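Local coordinates for protein homoserine dehydrogenase (PDB 3ING) that probably catalyses the NADPH-dependent interconversion of aspartate semialdehyde and homoserine on the pathway to threonine and methionine, at residues L209-V219 / T231-V240. Residues are numbered along the deposited sequence; the frame is centred on the assembly and turned at random.
Sequences LNGLDAARKSV and TLNDVEYSGV
Helix 212-226, which carries the predicted proton donor Lys-217, is flanked by the returning chain 231-240, and Ala-215 meets Tyr-237 where the two run side by side. Ala-215 CB sits over one ring face, 3.8 Å from the centroid, in a CH-pi contact, while Asn-210 O lies in plane at the ring edge. A chi1 of 68° swings the Tyr-237 ring to the helix start, alongside Leu-212, whose CD1 is 3.9 Å from the phenol OH. Leu-232 crosses Leu-212 at about a right angle, the CD1 methyls touching, while its CD2 lies 3.8 Å from Ala-215 CB. Val-219 CG2 packs on Val-235 CG1 (3.7 Å). Asn-210 OD1 accepts from Leu-212 N (3.1 Å), an Asx turn leading into the helix. At the N-cap, Gly-211 has positive phi and no room for a CB, which would strike Ser-238 O; water 1 bridges both carbonyl oxygens. Val-240 N donates to Leu-209 O (2.9 Å, 163°). Ser-218 OG touches Val-235 CB, donates to Ala-215 O (2.7 Å) and accepts from water 2, which also donates to Glu-236 O; an alanine here would probably break that water bridge, cost Ala-215 O a donor and open a gap against Val-235. Arg-216 lays CG against Leu-232 CD2, its NH1 salt-bridged to Asp-207.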
# COMPACT_ATOMS: atom_id res chain seq x y z
N LEU A 209 -7.41 18.10 20.84
CA LEU A 209 -7.96 19.45 20.62
C LEU A 209 -6.88 20.49 20.47
O LEU A 209 -7.07 21.50 19.80
CB LEU A 209 -8.94 19.83 21.76
CG LEU A 209 -10.10 18.83 21.93
CD1 LEU A 209 -11.01 19.22 23.11
CD2 LEU A 209 -10.92 18.67 20.62
N ASN A 210 -5.72 20.29 21.07
CA ASN A 210 -4.70 21.32 20.88
C ASN A 210 -3.80 21.02 19.68
O ASN A 210 -2.92 21.79 19.36
CB ASN A 210 -3.94 21.62 22.15
CG ASN A 210 -3.21 20.46 22.68
OD1 ASN A 210 -2.90 19.54 21.93
ND2 ASN A 210 -2.96 20.46 24.00
N GLY A 211 -4.11 19.93 18.96
CA GLY A 211 -3.36 19.60 17.74
C GLY A 211 -2.05 18.85 17.98
O GLY A 211 -1.29 18.57 17.05
N LEU A 212 -1.81 18.47 19.23
CA LEU A 212 -0.60 17.73 19.60
C LEU A 212 -0.57 16.33 18.99
O LEU A 212 0.49 15.86 18.60
CB LEU A 212 -0.49 17.63 21.12
CG LEU A 212 0.82 17.12 21.73
CD1 LEU A 212 2.02 17.87 21.17
CD2 LEU A 212 0.78 17.28 23.30
N ASP A 213 -1.71 15.67 18.90
CA ASP A 213 -1.75 14.35 18.22
C ASP A 213 -1.26 14.52 16.80
O ASP A 213 -0.42 13.77 16.33
CB ASP A 213 -3.17 13.78 18.25
CG ASP A 213 -3.30 12.45 17.49
OD1 ASP A 213 -2.76 11.43 17.96
OD2 ASP A 213 -3.96 12.40 16.43
N ALA A 214 -1.78 15.51 16.08
CA ALA A 214 -1.31 15.74 14.71
C ALA A 214 0.20 16.05 14.67
O ALA A 214 0.92 15.62 13.76
CB ALA A 214 -2.10 16.88 14.06
N ALA A 215 0.65 16.84 15.64
CA ALA A 215 2.05 17.25 15.69
C ALA A 215 2.95 16.04 15.83
O ALA A 215 3.94 15.97 15.14
CB ALA A 215 2.32 18.24 16.81
N ARG A 216 2.60 15.10 16.71
CA ARG A 216 3.40 13.91 16.92
C ARG A 216 3.49 13.13 15.63
O ARG A 216 4.55 12.65 15.24
CB ARG A 216 2.81 13.02 18.03
CG ARG A 216 2.94 13.63 19.45
CD ARG A 216 2.05 12.83 20.37
NE ARG A 216 2.12 13.29 21.75
CZ ARG A 216 1.09 13.24 22.60
NH1 ARG A 216 -0.14 12.86 22.20
NH2 ARG A 216 1.24 13.68 23.81
N LYS A 217 2.36 13.01 14.94
CA LYS A 217 2.33 12.27 13.69
C LYS A 217 3.24 12.95 12.67
O LYS A 217 3.91 12.28 11.92
CB LYS A 217 0.88 12.16 13.15
CG LYS A 217 -0.05 11.39 14.05
CD LYS A 217 -1.46 11.31 13.47
CE LYS A 217 -2.38 10.50 14.40
NZ LYS A 217 -2.09 9.05 14.42
N SER A 218 3.30 14.28 12.69
CA SER A 218 4.07 14.99 11.71
C SER A 218 5.57 14.77 11.88
O SER A 218 6.31 14.81 10.89
CB SER A 218 3.76 16.50 11.71
OG SER A 218 4.32 17.22 12.82
N VAL A 219 6.00 14.56 13.13
CA VAL A 219 7.42 14.27 13.46
C VAL A 219 7.78 12.92 12.89
O VAL A 219 8.81 12.75 12.27
CB VAL A 219 7.69 14.26 14.97
CG1 VAL A 219 9.10 13.77 15.27
CG2 VAL A 219 7.44 15.64 15.57
N THR A 231 12.06 16.63 16.64
CA THR A 231 11.18 16.42 17.77
C THR A 231 9.98 17.39 17.60
O THR A 231 9.90 18.13 16.62
CB THR A 231 11.89 16.78 19.11
OG1 THR A 231 12.08 18.20 19.18
CG2 THR A 231 13.26 16.06 19.25
N LEU A 232 9.10 17.43 18.59
CA LEU A 232 7.97 18.36 18.57
C LEU A 232 8.40 19.81 18.50
O LEU A 232 7.65 20.64 17.99
CB LEU A 232 7.09 18.13 19.82
CG LEU A 232 6.34 16.78 19.85
CD1 LEU A 232 5.68 16.47 21.23
CD2 LEU A 232 5.27 16.73 18.73
N ASN A 233 9.60 20.11 18.99
CA ASN A 233 10.15 21.45 18.96
C ASN A 233 10.41 21.94 17.54
O ASN A 233 10.58 23.13 17.32
CB ASN A 233 11.47 21.50 19.76
CG ASN A 233 11.29 21.10 21.24
OD1 ASN A 233 10.28 21.44 21.86
ND2 ASN A 233 12.28 20.35 21.81
N ASP A 234 10.38 21.05 16.56
CA ASP A 234 10.78 21.37 15.19
C ASP A 234 9.66 21.41 14.20
O ASP A 234 9.93 21.56 13.00
CB ASP A 234 11.76 20.29 14.70
CG ASP A 234 13.06 20.26 15.52
OD1 ASP A 234 13.67 21.35 15.69
OD2 ASP A 234 13.45 19.17 15.98
N VAL A 235 8.43 21.24 14.66
CA VAL A 235 7.28 21.19 13.77
C VAL A 235 6.30 22.26 14.16
O VAL A 235 6.36 22.76 15.27
CB VAL A 235 6.61 19.82 13.79
CG1 VAL A 235 7.67 18.70 13.59
CG2 VAL A 235 5.84 19.59 15.10
N GLU A 236 5.41 22.65 13.24
CA GLU A 236 4.39 23.69 13.50
C GLU A 236 3.02 22.99 13.56
O GLU A 236 2.75 22.05 12.78
CB GLU A 236 4.41 24.74 12.39
N TYR A 237 2.19 23.40 14.52
CA TYR A 237 0.87 22.83 14.65
C TYR A 237 -0.12 23.79 15.27
O TYR A 237 0.27 24.75 15.92
CB TYR A 237 0.94 21.53 15.45
CG TYR A 237 1.30 21.64 16.91
CD1 TYR A 237 2.63 21.72 17.32
CD2 TYR A 237 0.33 21.54 17.89
CE1 TYR A 237 2.95 21.79 18.67
CE2 TYR A 237 0.64 21.57 19.22
CZ TYR A 237 1.95 21.69 19.61
OH TYR A 237 2.26 21.71 20.95
N SER A 238 -1.41 23.52 15.07
CA SER A 238 -2.48 24.35 15.58
C SER A 238 -3.58 23.45 16.14
O SER A 238 -3.76 22.34 15.66
CB SER A 238 -3.12 25.20 14.46
OG SER A 238 -2.19 25.74 13.54
N GLY A 239 -4.37 23.98 17.06
CA GLY A 239 -5.46 23.22 17.66
C GLY A 239 -6.75 23.84 17.21
O GLY A 239 -6.77 24.66 16.31
N VAL A 240 -7.84 23.45 17.85
CA VAL A 240 -9.14 24.03 17.56
C VAL A 240 -9.22 25.36 18.30
O VAL A 240 -8.62 25.52 19.34
CB VAL A 240 -10.25 23.08 18.04
CG1 VAL A 240 -10.12 21.71 17.34
CG2 VAL A 240 -10.14 22.85 19.51
O HOH W 1 -2.04 20.17 14.76
O HOH W 2 2.43 19.31 12.70